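Local coordinates for protein Non-ribosomal peptide synthetase (Methanobrevibacter ruminantium, PDB 6VTJ) that probably carries a peptide intermediate on its 4'-phosphopantetheine arm and releases it by NAD(P)H-dependent reduction of the thioester, at residues A[96-101]-A[295-300]; A[236-241]-A[301-306]; A[397-402]-A[475-480]; A[337-342]-A[361-366]. One frame throughout, in Å; residues are numbered along the deposited sequence.

Overall arrangement
From the N terminus, interaction 1 opens on helix 94-99, and interaction 2 opens within its span, on helix 229-246. Both close on consecutive turns of helix 291-308, first at 295-300 and then at 301-306, so the two loops cross rather than nest. They tie helix 94-99 and crossover helix 229-246 to helix 291-308, which packs on a face of the Rossmann-type sheet. Interaction 4 follows in series, a short loop from helix 338-349 to strand 360-365 beside the bound phosphopantetheine. Interaction 3 comes last, joining helix 396-403 to the near-C-terminal helix 474-485. It touches interaction 4 and lies about 38 Å, centre to centre, from interactions 1 and 2.

Interaction 1. Residues A[96-101]-A[295-300]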
loop_
_atom_site.group_PDB
_atom_site.type_symbol
_atom_site.label_atom_id
_atom_site.label_comp_id
_atom_site.label_asym_id
_atom_site.label_seq_id
_atom_site.Cartn_x
_atom_site.Cartn_y
_atom_site.Cartn_z
ATOM N N ASP A 96 -17.600 13.895 -2.448
ATOM C CA ASP A 96 -17.908 15.246 -1.993
ATOM C C ASP A 96 -16.822 15.779 -1.069
ATOM O O ASP A 96 -16.427 16.946 -1.168
ATOM C CB ASP A 96 -19.262 15.259 -1.284
ATOM C CG ASP A 96 -20.421 15.033 -2.237
ATOM O OD1 ASP A 96 -20.404 15.575 -3.365
ATOM O OD2 ASP A 96 -21.360 14.309 -1.853
ATOM N N ILE A 97 -16.348 14.950 -0.140
ATOM C CA ILE A 97 -15.228 15.353 0.706
ATOM C C ILE A 97 -14.029 15.752 -0.152
ATOM O O ILE A 97 -13.362 16.757 0.118
ATOM C CB ILE A 97 -14.889 14.226 1.706
ATOM C CG1 ILE A 97 -16.041 14.069 2.696
ATOM C CG2 ILE A 97 -13.634 14.543 2.478
ATOM C CD1 ILE A 97 -15.958 12.814 3.522
ATOM N N ILE A 98 -13.777 15.011 -1.235
ATOM C CA ILE A 98 -12.618 15.283 -2.077
ATOM C C ILE A 98 -12.785 16.611 -2.805
ATOM O O ILE A 98 -11.879 17.457 -2.808
ATOM C CB ILE A 98 -12.402 14.122 -3.061
ATOM C CG1 ILE A 98 -11.727 12.949 -2.349
ATOM C CG2 ILE A 98 -11.579 14.569 -4.252
ATOM C CD1 ILE A 98 -12.062 11.616 -2.978
ATOM N N LYS A 99 -13.957 16.825 -3.415
ATOM C CA LYS A 99 -14.163 17.990 -4.270
ATOM C C LYS A 99 -14.536 19.255 -3.502
ATOM O O LYS A 99 -14.370 20.355 -4.039
ATOM C CB LYS A 99 -15.239 17.685 -5.314
ATOM C CG LYS A 99 -14.817 16.653 -6.344
ATOM C CD LYS A 99 -15.995 16.243 -7.203
ATOM C CE LYS A 99 -15.578 15.312 -8.333
ATOM N NZ LYS A 99 -16.729 14.481 -8.814
ATOM N N ASN A 100 -15.024 19.139 -2.266
ATOM C CA ASN A 100 -15.465 20.314 -1.509
ATOM C C ASN A 100 -14.273 20.868 -0.736
ATOM O O ASN A 100 -14.150 20.728 0.482
ATOM C CB ASN A 100 -16.619 19.965 -0.579
ATOM C CG ASN A 100 -17.014 21.125 0.304
ATOM O OD1 ASN A 100 -17.206 22.250 -0.179
ATOM N ND2 ASN A 100 -17.114 20.873 1.612
ATOM N N TYR A 101 -13.384 21.527 -1.469
ATOM C CA TYR A 101 -12.107 21.929 -0.901
ATOM C C TYR A 101 -11.471 22.938 -1.832
ATOM O O TYR A 101 -11.594 22.830 -3.057
ATOM C CB TYR A 101 -11.179 20.717 -0.707
ATOM C CG TYR A 101 -10.061 20.930 0.302
ATOM C CD1 TYR A 101 -10.251 20.650 1.651
ATOM C CD2 TYR A 101 -8.822 21.386 -0.098
ATOM C CE1 TYR A 101 -9.234 20.829 2.572
ATOM C CE2 TYR A 101 -7.793 21.578 0.819
ATOM C CZ TYR A 101 -8.008 21.299 2.150
ATOM O OH TYR A 101 -6.997 21.487 3.060
ATOM N N SER A 295 -8.169 6.990 1.016
ATOM C CA SER A 295 -7.731 7.309 2.374
ATOM C C SER A 295 -6.320 7.905 2.385
ATOM O O SER A 295 -6.043 8.848 3.140
ATOM C CB SER A 295 -7.802 6.067 3.275
ATOM O OG SER A 295 -6.886 5.035 2.890
ATOM N N LYS A 296 -5.407 7.370 1.569
ATOM C CA LYS A 296 -4.063 7.947 1.559
ATOM C C LYS A 296 -4.087 9.375 1.004
ATOM O O LYS A 296 -3.370 10.260 1.497
ATOM C CB LYS A 296 -3.117 7.063 0.751
ATOM C CG LYS A 296 -2.898 5.671 1.331
ATOM C CD LYS A 296 -2.338 5.706 2.746
ATOM C CE LYS A 296 -0.902 6.189 2.777
ATOM N NZ LYS A 296 -0.312 5.913 4.103
ATOM N N PHE A 297 -4.911 9.618 -0.020
ATOM C CA PHE A 297 -5.036 10.963 -0.563
ATOM C C PHE A 297 -5.555 11.936 0.491
ATOM O O PHE A 297 -5.051 13.066 0.609
ATOM C CB PHE A 297 -5.962 10.951 -1.784
ATOM C CG PHE A 297 -6.377 12.326 -2.238
ATOM C CD1 PHE A 297 -7.528 12.935 -1.718
ATOM C CD2 PHE A 297 -5.620 13.016 -3.174
ATOM C CE1 PHE A 297 -7.906 14.213 -2.118
ATOM C CE2 PHE A 297 -5.999 14.294 -3.590
ATOM C CZ PHE A 297 -7.152 14.893 -3.056
ATOM N N LEU A 298 -6.582 11.526 1.244
ATOM C CA LEU A 298 -7.135 12.400 2.281
ATOM C C LEU A 298 -6.100 12.666 3.365
ATOM O O LEU A 298 -6.012 13.779 3.903
ATOM C CB LEU A 298 -8.402 11.768 2.878
ATOM C CG LEU A 298 -9.617 11.660 1.937
ATOM C CD1 LEU A 298 -10.771 10.882 2.585
ATOM C CD2 LEU A 298 -10.083 13.052 1.490
ATOM N N ALA A 299 -5.284 11.663 3.682
ATOM C CA ALA A 299 -4.200 11.886 4.625
ATOM C C ALA A 299 -3.188 12.907 4.096
ATOM O O ALA A 299 -2.756 13.804 4.832
ATOM C CB ALA A 299 -3.536 10.555 4.941
ATOM N N GLU A 300 -2.804 12.790 2.819
ATOM C CA GLU A 300 -1.872 13.747 2.228
ATOM C C GLU A 300 -2.426 15.156 2.321
ATOM O O GLU A 300 -1.704 16.101 2.655
ATOM C CB GLU A 300 -1.584 13.388 0.765
ATOM C CG GLU A 300 -0.551 12.261 0.567
ATOM C CD GLU A 300 0.018 12.182 -0.849
ATOM O OE1 GLU A 300 -0.070 13.179 -1.594
ATOM O OE2 GLU A 300 0.583 11.125 -1.215
#
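Ile-98 lies against Phe-297 and Leu-298, where helix 94-99 is laid on helix 291-308 of the Rossmann-type reductase domain. In the latter helix the spacing of Tyr-292 and Lys-296 matches the YxxxK motif of short-chain dehydrogenases. Starting at Ile-98 CB, the side chain is still 4.6 Å from Phe-297 CE1. The next carbon does most of the work: Ile-98 CG1 comes to 4.0 Å from Phe-297 CE1, slanting in on the ring, and to 4.2 Å from Leu-298 CD2. The other branch, Ile-98 CG2, adds a looser touch of 4.3 Å to Phe-297 CE1. Beyond CG1 the chain turns away from the ring, and Ile-98 CD1 stays 5.0 Å from Phe-297 CE1. With CG1 set beside the backbone N (chi1 -78°), both branches can face the ring. One residue earlier, Ile-97 CG2 meets Leu-298 CD2 at 4.0 Å, the two side chains crossing at about a right angle, so this single leucine methyl, CD2, is touched by both isoleucines. Tyr-283 packs on Ile-98 as well, and the carbonyl Ile-98 O accepts a hydrogen bond from Tyr-103 OH.

Interaction 2. Residues A[236-241]-A[301-306]; sequences DGVING and RAVLQA
Arg-301 NH1 is held by two oxygens from in and around helix 94-99: it is hydrogen-bonded to the carbonyl Ile-97 O and also to Tyr-103 OH. The same arginine makes a cation-pi contact with the Tyr-101 ring, whose hydroxyl is hydrogen-bonded in turn to the next turn of the helix, at Gln-305 OE1. Arg-301 and Gln-305 both leave helix 291-308 on the flank turned to these residues. The flank turned to helix 229-246 is apolar. There Val-238 CG1 meets Val-303 CG2 at 3.8 Å, one methyl branch from each valine, the side chains crossing at about a right angle. In Val-238 the branch that touches is the one anti to the backbone N (chi1 165°), whereas Val-303 uses its other branch, the one beside the N. The two helices belong to successive beta-alpha-beta crossovers of the Rossmann fold: helix 229-246 links parallel strands 213-216 and 252-258, and helix 291-308 links 252-258 to 313-322. They therefore pack side by side on one face of the sheet, and both valines also rest on Tyr-253 and Gln-255 of the strand the crossovers share. Val-303 reaches on to Val-313 and Ile-315 of the next strand. Closer to the surface, Ala-302 points toward the other helix, and its small size is consistent with the close approach of the backbones, Ile-239 CA and Ala-302 CA being 6.8 Å apart. Its methyl Ala-302 CB is touched by Ile-239 CG1 at 4.3 Å.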
loop_
_atom_site.group_PDB
_atom_site.type_symbol
_atom_site.label_atom_id
_atom_site.label_comp_id
_atom_site.label_asym_id
_atom_site.label_seq_id
_atom_site.Cartn_x
_atom_site.Cartn_y
_atom_site.Cartn_z
ATOM N N ASP A 236 -7.911 9.166 10.172
ATOM C CA ASP A 236 -8.039 9.672 11.538
ATOM C C ASP A 236 -6.722 9.548 12.297
ATOM O O ASP A 236 -6.396 10.403 13.125
ATOM C CB ASP A 236 -9.146 8.930 12.293
ATOM C CG ASP A 236 -10.554 9.149 11.689
ATOM O OD1 ASP A 236 -10.769 10.102 10.907
ATOM O OD2 ASP A 236 -11.458 8.338 11.993
ATOM N N GLY A 237 -5.966 8.471 12.059
ATOM C CA GLY A 237 -4.681 8.323 12.728
ATOM C C GLY A 237 -3.681 9.387 12.304
ATOM O O GLY A 237 -2.898 9.879 13.119
ATOM N N VAL A 238 -3.697 9.760 11.022
ATOM C CA VAL A 238 -2.863 10.868 10.571
ATOM C C VAL A 238 -3.321 12.180 11.210
ATOM O O VAL A 238 -2.499 12.989 11.662
ATOM C CB VAL A 238 -2.871 10.942 9.035
ATOM C CG1 VAL A 238 -2.326 12.263 8.573
ATOM C CG2 VAL A 238 -2.060 9.802 8.441
ATOM N N ILE A 239 -4.630 12.419 11.259
ATOM C CA ILE A 239 -5.114 13.652 11.874
ATOM C C ILE A 239 -4.680 13.722 13.331
ATOM O O ILE A 239 -4.197 14.756 13.801
ATOM C CB ILE A 239 -6.639 13.768 11.715
ATOM C CG1 ILE A 239 -6.944 14.361 10.336
ATOM C CG2 ILE A 239 -7.235 14.641 12.835
ATOM C CD1 ILE A 239 -8.266 13.968 9.746
ATOM N N ASN A 240 -4.810 12.615 14.058
ATOM C CA ASN A 240 -4.371 12.587 15.446
ATOM C C ASN A 240 -2.873 12.853 15.571
ATOM O O ASN A 240 -2.435 13.586 16.472
ATOM C CB ASN A 240 -4.734 11.235 16.056
ATOM C CG ASN A 240 -6.232 11.002 16.096
ATOM O OD1 ASN A 240 -7.027 11.946 16.110
ATOM N ND2 ASN A 240 -6.627 9.739 16.105
ATOM N N GLY A 241 -2.063 12.259 14.678
ATOM C CA GLY A 241 -0.629 12.496 14.742
ATOM C C GLY A 241 -0.263 13.933 14.429
ATOM O O GLY A 241 0.662 14.493 15.033
ATOM N N ARG A 301 -3.705 15.318 1.988
ATOM C CA ARG A 301 -4.319 16.643 2.049
ATOM C C ARG A 301 -4.332 17.190 3.473
ATOM O O ARG A 301 -4.103 18.384 3.682
ATOM C CB ARG A 301 -5.735 16.594 1.492
ATOM C CG ARG A 301 -6.367 17.961 1.291
ATOM C CD ARG A 301 -7.737 17.807 0.646
ATOM N NE ARG A 301 -8.727 17.342 1.607
ATOM C CZ ARG A 301 -10.016 17.168 1.336
ATOM N NH1 ARG A 301 -10.490 17.400 0.114
ATOM N NH2 ARG A 301 -10.834 16.752 2.294
ATOM N N ALA A 302 -4.592 16.339 4.471
ATOM C CA ALA A 302 -4.514 16.811 5.854
ATOM C C ALA A 302 -3.099 17.270 6.210
ATOM O O ALA A 302 -2.908 18.300 6.894
ATOM C CB ALA A 302 -4.979 15.715 6.808
ATOM N N VAL A 303 -2.093 16.515 5.759
ATOM C CA VAL A 303 -0.713 16.848 6.093
ATOM C C VAL A 303 -0.341 18.197 5.484
ATOM O O VAL A 303 0.194 19.087 6.163
ATOM C CB VAL A 303 0.231 15.726 5.625
ATOM C CG1 VAL A 303 1.676 16.185 5.727
ATOM C CG2 VAL A 303 0.003 14.443 6.428
ATOM N N LEU A 304 -0.664 18.386 4.199
ATOM C CA LEU A 304 -0.336 19.647 3.531
ATOM C C LEU A 304 -1.164 20.823 4.074
ATOM O O LEU A 304 -0.664 21.957 4.134
ATOM C CB LEU A 304 -0.521 19.493 2.020
ATOM C CG LEU A 304 0.518 18.594 1.327
ATOM C CD1 LEU A 304 0.125 18.207 -0.104
ATOM C CD2 LEU A 304 1.877 19.280 1.324
ATOM N N GLN A 305 -2.422 20.587 4.468
ATOM C CA GLN A 305 -3.194 21.615 5.160
ATOM C C GLN A 305 -2.471 22.113 6.412
ATOM O O GLN A 305 -2.276 23.329 6.602
ATOM C CB GLN A 305 -4.563 21.045 5.518
ATOM C CG GLN A 305 -5.528 22.046 6.133
ATOM C CD GLN A 305 -6.869 21.403 6.418
ATOM O OE1 GLN A 305 -7.530 20.897 5.509
ATOM N NE2 GLN A 305 -7.264 21.389 7.687
ATOM N N ALA A 306 -2.083 21.179 7.295
ATOM C CA ALA A 306 -1.324 21.567 8.487
ATOM C C ALA A 306 -0.065 22.339 8.112
ATOM O O ALA A 306 0.355 23.250 8.841
ATOM C CB ALA A 306 -0.942 20.343 9.315
#

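Interaction 3. Residues A[397-402]-A[475-480]; sequences RDIVDA and EYLKRL
Leu-477 and Ala-402 are the hub of this contact, with the residues of 475-480 on either side of the leucine facing other partners. Tyr-476 turns to the sheet, its hydroxyl hydrogen-bonded to Ser-323 O. Leu-477 points toward helix 396-403: Leu-477 CB lies 3.6 Å from Ala-402 CB, a close pairing of the two beta carbons that probably leaves little room for a larger side chain. Its branch methyl lies along the partner helix, Leu-477 CD1 coming within 3.9 Å of Ala-402 CB and 3.8 Å of Asp-398 O. That carbonyl already accepts the helical bond from Ala-402 N, so the methyl merely packs beside it. Ile-399 adds a loose touch, its CG1 being 4.5 Å from Leu-477 CD1. Lys-478 passes alongside, packing on Thr-405 and Tyr-406, with NZ in a salt bridge to Glu-474 OE1. Arg-479 lays one guanidinium face over Tyr-476 CA, with NE bonded to Tyr-325 O. Leu-480 closes the walk by packing on Ser-323. The short helical segments cross at -63°, their axes 9.6 Å apart. The contact joins two helices of the C-terminal part, which, as in extended short-chain dehydrogenase/reductases, probably lies on the substrate side of the Rossmann fold.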
loop_
_atom_site.group_PDB
_atom_site.type_symbol
_atom_site.label_atom_id
_atom_site.label_comp_id
_atom_site.label_asym_id
_atom_site.label_seq_id
_atom_site.Cartn_x
_atom_site.Cartn_y
_atom_site.Cartn_z
ATOM N N ARG A 397 9.085 -9.705 -17.903
ATOM C CA ARG A 397 10.029 -10.606 -18.550
ATOM C C ARG A 397 11.269 -10.779 -17.690
ATOM O O ARG A 397 11.807 -11.886 -17.587
ATOM C CB ARG A 397 10.407 -10.082 -19.939
ATOM C CG ARG A 397 9.233 -9.921 -20.890
ATOM C CD ARG A 397 9.688 -9.433 -22.269
ATOM N NE ARG A 397 8.555 -9.359 -23.175
ATOM C CZ ARG A 397 7.793 -8.281 -23.329
ATOM N NH1 ARG A 397 8.062 -7.166 -22.653
ATOM N NH2 ARG A 397 6.758 -8.320 -24.155
ATOM N N ASP A 398 11.720 -9.707 -17.034
ATOM C CA ASP A 398 12.830 -9.839 -16.098
ATOM C C ASP A 398 12.464 -10.779 -14.966
ATOM O O ASP A 398 13.246 -11.679 -14.592
ATOM C CB ASP A 398 13.214 -8.470 -15.542
ATOM C CG ASP A 398 13.780 -7.560 -16.592
ATOM O OD1 ASP A 398 14.724 -7.987 -17.287
ATOM O OD2 ASP A 398 13.290 -6.416 -16.722
ATOM N N ILE A 399 11.257 -10.595 -14.416
ATOM C CA ILE A 399 10.836 -11.429 -13.301
ATOM C C ILE A 399 10.710 -12.874 -13.744
ATOM O O ILE A 399 11.188 -13.786 -13.064
ATOM C CB ILE A 399 9.524 -10.913 -12.694
ATOM C CG1 ILE A 399 9.784 -9.634 -11.901
ATOM C CG2 ILE A 399 8.914 -11.987 -11.821
ATOM C CD1 ILE A 399 8.766 -8.558 -12.169
ATOM N N VAL A 400 10.094 -13.105 -14.906
ATOM C CA VAL A 400 9.901 -14.474 -15.376
ATOM C C VAL A 400 11.232 -15.110 -15.777
ATOM O O VAL A 400 11.418 -16.313 -15.593
ATOM C CB VAL A 400 8.856 -14.505 -16.509
ATOM C CG1 VAL A 400 8.960 -15.777 -17.322
ATOM C CG2 VAL A 400 7.455 -14.429 -15.910
ATOM N N ASP A 401 12.186 -14.332 -16.299
ATOM C CA ASP A 401 13.516 -14.882 -16.543
ATOM C C ASP A 401 14.126 -15.398 -15.254
ATOM O O ASP A 401 14.731 -16.479 -15.237
ATOM C CB ASP A 401 14.439 -13.838 -17.176
ATOM C CG ASP A 401 14.077 -13.528 -18.628
ATOM O OD1 ASP A 401 13.203 -14.227 -19.197
ATOM O OD2 ASP A 401 14.639 -12.554 -19.186
ATOM N N ALA A 402 13.967 -14.643 -14.157
ATOM C CA ALA A 402 14.454 -15.125 -12.860
ATOM C C ALA A 402 13.686 -16.363 -12.381
ATOM O O ALA A 402 14.281 -17.307 -11.847
ATOM C CB ALA A 402 14.363 -14.009 -11.823
ATOM N N GLU A 475 20.341 -11.698 -9.664
ATOM C CA GLU A 475 20.783 -12.160 -8.352
ATOM C C GLU A 475 19.827 -11.685 -7.263
ATOM O O GLU A 475 19.397 -12.474 -6.409
ATOM C CB GLU A 475 22.218 -11.689 -8.075
ATOM C CG GLU A 475 23.263 -12.209 -9.099
ATOM C CD GLU A 475 23.736 -11.131 -10.099
ATOM O OE1 GLU A 475 24.960 -10.842 -10.124
ATOM O OE2 GLU A 475 22.888 -10.571 -10.857
ATOM N N TYR A 476 19.462 -10.397 -7.283
ATOM C CA TYR A 476 18.522 -9.933 -6.273
ATOM C C TYR A 476 17.217 -10.702 -6.383
ATOM O O TYR A 476 16.694 -11.208 -5.376
ATOM C CB TYR A 476 18.277 -8.431 -6.397
ATOM C CG TYR A 476 17.040 -8.007 -5.674
ATOM C CD1 TYR A 476 17.007 -7.973 -4.287
ATOM C CD2 TYR A 476 15.886 -7.670 -6.372
ATOM C CE1 TYR A 476 15.878 -7.592 -3.624
ATOM C CE2 TYR A 476 14.750 -7.276 -5.716
ATOM C CZ TYR A 476 14.748 -7.245 -4.345
ATOM O OH TYR A 476 13.607 -6.860 -3.687
ATOM N N LEU A 477 16.713 -10.861 -7.615
ATOM C CA LEU A 477 15.457 -11.582 -7.786
ATOM C C LEU A 477 15.602 -13.016 -7.295
ATOM O O LEU A 477 14.686 -13.558 -6.664
ATOM C CB LEU A 477 14.995 -11.521 -9.248
ATOM C CG LEU A 477 14.529 -10.140 -9.747
ATOM C CD1 LEU A 477 14.178 -10.175 -11.237
ATOM C CD2 LEU A 477 13.339 -9.585 -8.921
ATOM N N LYS A 478 16.778 -13.624 -7.494
ATOM C CA LYS A 478 16.930 -14.990 -6.998
ATOM C C LYS A 478 16.904 -15.012 -5.478
ATOM O O LYS A 478 16.220 -15.858 -4.876
ATOM C CB LYS A 478 18.211 -15.624 -7.534
ATOM C CG LYS A 478 18.125 -15.986 -8.996
ATOM C CD LYS A 478 19.458 -16.487 -9.525
ATOM C CE LYS A 478 19.379 -16.715 -11.019
ATOM N NZ LYS A 478 20.727 -16.889 -11.644
ATOM N N ARG A 479 17.599 -14.056 -4.841
ATOM C CA ARG A 479 17.505 -13.933 -3.391
ATOM C C ARG A 479 16.047 -13.859 -2.980
ATOM O O ARG A 479 15.590 -14.610 -2.105
ATOM C CB ARG A 479 18.271 -12.699 -2.889
ATOM C CG ARG A 479 19.794 -12.777 -3.048
ATOM C CD ARG A 479 20.516 -11.845 -2.090
ATOM N NE ARG A 479 20.408 -10.439 -2.478
ATOM C CZ ARG A 479 21.004 -9.904 -3.542
ATOM N NH1 ARG A 479 21.764 -10.651 -4.334
ATOM N NH2 ARG A 479 20.849 -8.615 -3.814
ATOM N N LEU A 480 15.280 -13.027 -3.691
ATOM C CA LEU A 480 13.885 -12.816 -3.325
ATOM C C LEU A 480 13.113 -14.118 -3.463
ATOM O O LEU A 480 12.432 -14.569 -2.524
ATOM C CB LEU A 480 13.287 -11.720 -4.213
ATOM C CG LEU A 480 11.846 -11.258 -3.993
ATOM C CD1 LEU A 480 11.697 -9.836 -4.461
ATOM C CD2 LEU A 480 10.865 -12.174 -4.739
#

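Interaction 4. Residues A[337-342]-A[361-366]; sequences NAFLNN and VDMSQI. With PNS (4'-phosphopantetheine), chain B.
Phe-339 swings its ring toward Val-361 and Met-363, bridging helix 338-349 and strand 360-365. Val-361 CG1 approaches the far end of the ring obliquely, 3.9 Å from Phe-339 CE1. Met-363 crosses the phenylalanine at about a right angle and makes a Met-aromatic contact, its SD lying 4.5 Å from the ring centroid and 53° off the ring normal. Met-363 SD lies 3.7 Å from both Phe-339 CZ and Phe-339 CE2. Bends at chi2 and chi3 fold the thioether back so that Met-363 CE also reaches Phe-339 CE2. Replacing Phe-339 with an alanine would probably open a gap between helix and strand, leaving the sulfur without its aromatic partner and the thioether freer to turn.

In the next shell, Leu-477 and Leu-480 pack on Met-363, while Ile-399 covers Phe-339. On the strand, Ser-364 OG donates to the anti lone pair of Asp-362 OD2 at 2.6 Å. The helix start is fixed by Asn-337, whose OD1 caps it by accepting from Leu-340 N at 2.9 Å, in the carbonyl plane. With its first turn so held, Ala-338 N points almost straight (173°) at the carbonyl oxygen O40 of the bound 4'-phosphopantetheine, 3.0 Å away. Lys-222 NZ and His-223 N also hydrogen-bond to it, all part of the 4'-phosphopantetheine pocket of the carrier-reductase didomain.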
loop_
_atom_site.group_PDB
_atom_site.type_symbol
_atom_site.label_atom_id
_atom_site.label_comp_id
_atom_site.label_asym_id
_atom_site.label_seq_id
_atom_site.Cartn_x
_atom_site.Cartn_y
_atom_site.Cartn_z
ATOM N N ASN A 337 0.585 -10.085 -0.411
ATOM C CA ASN A 337 1.043 -9.078 -1.362
ATOM C C ASN A 337 0.422 -9.290 -2.740
ATOM O O ASN A 337 0.552 -10.374 -3.317
ATOM C CB ASN A 337 2.567 -9.121 -1.485
ATOM C CG ASN A 337 3.096 -7.964 -2.273
ATOM O OD1 ASN A 337 3.303 -8.065 -3.490
ATOM N ND2 ASN A 337 3.282 -6.825 -1.598
ATOM N N ALA A 338 -0.171 -8.228 -3.311
ATOM C CA ALA A 338 -0.876 -8.360 -4.586
ATOM C C ALA A 338 0.079 -8.535 -5.767
ATOM O O ALA A 338 -0.188 -9.343 -6.670
ATOM C CB ALA A 338 -1.793 -7.152 -4.810
ATOM N N PHE A 339 1.185 -7.791 -5.795
ATOM C CA PHE A 339 2.164 -7.957 -6.870
ATOM C C PHE A 339 2.700 -9.386 -6.909
ATOM O O PHE A 339 2.762 -10.019 -7.975
ATOM C CB PHE A 339 3.299 -6.944 -6.679
ATOM C CG PHE A 339 4.504 -7.184 -7.551
ATOM C CD1 PHE A 339 4.492 -6.832 -8.884
ATOM C CD2 PHE A 339 5.654 -7.744 -7.028
ATOM C CE1 PHE A 339 5.606 -7.047 -9.679
ATOM C CE2 PHE A 339 6.752 -7.957 -7.816
ATOM C CZ PHE A 339 6.729 -7.597 -9.144
ATOM N N LEU A 340 3.078 -9.922 -5.749
ATOM C CA LEU A 340 3.604 -11.281 -5.727
ATOM C C LEU A 340 2.520 -12.307 -6.039
ATOM O O LEU A 340 2.809 -13.310 -6.673
ATOM C CB LEU A 340 4.268 -11.582 -4.379
ATOM C CG LEU A 340 5.606 -10.858 -4.143
ATOM C CD1 LEU A 340 6.065 -11.012 -2.714
ATOM C CD2 LEU A 340 6.690 -11.319 -5.072
ATOM N N ASN A 341 1.270 -12.086 -5.623
ATOM C CA ASN A 341 0.239 -13.081 -5.929
ATOM C C ASN A 341 -0.097 -13.092 -7.412
ATOM O O ASN A 341 -0.440 -14.141 -7.971
ATOM C CB ASN A 341 -1.032 -12.821 -5.101
ATOM C CG ASN A 341 -0.898 -13.283 -3.658
ATOM O OD1 ASN A 341 -0.185 -14.245 -3.357
ATOM N ND2 ASN A 341 -1.576 -12.591 -2.757
ATOM N N ASN A 342 -0.010 -11.930 -8.059
ATOM C CA ASN A 342 -0.135 -11.867 -9.507
ATOM C C ASN A 342 0.967 -12.684 -10.177
ATOM O O ASN A 342 0.695 -13.484 -11.089
ATOM C CB ASN A 342 -0.107 -10.401 -9.945
ATOM C CG ASN A 342 0.207 -10.234 -11.415
ATOM O OD1 ASN A 342 -0.691 -10.300 -12.265
ATOM N N VAL A 361 7.736 -2.378 -13.407
ATOM C CA VAL A 361 7.521 -2.150 -11.988
ATOM C C VAL A 361 8.825 -1.711 -11.348
ATOM O O VAL A 361 9.915 -2.093 -11.786
ATOM C CB VAL A 361 6.957 -3.407 -11.290
ATOM C CG1 VAL A 361 8.088 -4.402 -10.984
ATOM C CG2 VAL A 361 6.242 -2.998 -10.034
ATOM N N ASP A 362 8.698 -0.869 -10.322
ATOM C CA ASP A 362 9.765 -0.649 -9.360
ATOM C C ASP A 362 9.834 -1.818 -8.390
ATOM O O ASP A 362 8.804 -2.343 -7.949
ATOM C CB ASP A 362 9.520 0.642 -8.582
ATOM C CG ASP A 362 8.291 0.553 -7.679
ATOM O OD1 ASP A 362 7.152 0.483 -8.204
ATOM O OD2 ASP A 362 8.463 0.554 -6.444
ATOM N N MET A 363 11.046 -2.253 -8.086
ATOM C CA MET A 363 11.271 -3.186 -6.984
ATOM C C MET A 363 11.981 -2.383 -5.899
ATOM O O MET A 363 13.210 -2.283 -5.861
ATOM C CB MET A 363 12.048 -4.401 -7.430
ATOM C CG MET A 363 11.396 -5.095 -8.627
ATOM S SD MET A 363 9.956 -6.086 -8.200
ATOM C CE MET A 363 10.728 -7.445 -7.316
ATOM N N SER A 364 11.184 -1.782 -5.025
ATOM C CA SER A 364 11.705 -0.908 -3.977
ATOM C C SER A 364 12.073 -1.773 -2.778
ATOM O O SER A 364 11.230 -2.083 -1.936
ATOM C CB SER A 364 10.668 0.151 -3.628
ATOM O OG SER A 364 10.422 1.000 -4.744
ATOM N N GLN A 365 13.351 -2.165 -2.714
ATOM C CA GLN A 365 13.840 -3.043 -1.653
ATOM C C GLN A 365 13.687 -2.369 -0.291
ATOM O O GLN A 365 14.165 -1.246 -0.085
ATOM C CB GLN A 365 15.304 -3.400 -1.915
ATOM C CG GLN A 365 15.570 -3.986 -3.331
ATOM C CD GLN A 365 16.049 -2.942 -4.348
ATOM O OE1 GLN A 365 15.889 -1.736 -4.147
ATOM N NE2 GLN A 365 16.670 -3.410 -5.431
ATOM N N ILE A 366 13.039 -3.078 0.647
ATOM C CA ILE A 366 12.534 -2.465 1.882
ATOM C C ILE A 366 13.652 -1.839 2.716
ATOM O O ILE A 366 13.428 -0.829 3.417
ATOM C CB ILE A 366 11.725 -3.503 2.691
ATOM C CG1 ILE A 366 10.876 -2.838 3.777
ATOM C CG2 ILE A 366 12.649 -4.479 3.355
ATOM C CD1 ILE A 366 9.778 -1.945 3.287
HETATM O O23 PNS B . -9.533 -8.838 4.019
HETATM P P24 PNS B . -9.012 -9.867 3.126
HETATM O O26 PNS B . -8.138 -10.852 3.699
HETATM O O27 PNS B . -8.082 -9.105 2.172
HETATM C C28 PNS B . -7.646 -9.641 0.958
HETATM C C29 PNS B . -7.028 -8.599 0.041
HETATM C C30 PNS B . -6.518 -9.300 -1.185
HETATM C C31 PNS B . -8.093 -7.606 -0.392
HETATM C C32 PNS B . -5.847 -7.923 0.768
HETATM O O33 PNS B . -5.055 -8.920 1.352
HETATM C C34 PNS B . -5.024 -7.020 -0.134
HETATM O O35 PNS B . -5.538 -6.045 -0.583
HETATM N N36 PNS B . -3.756 -7.346 -0.388
HETATM C C37 PNS B . -2.835 -6.581 -1.165
HETATM C C38 PNS B . -2.074 -5.547 -0.371
HETATM C C39 PNS B . -0.929 -4.976 -1.141
HETATM O O40 PNS B . -0.246 -5.649 -1.837
HETATM N N41 PNS B . -0.737 -3.707 -0.981
#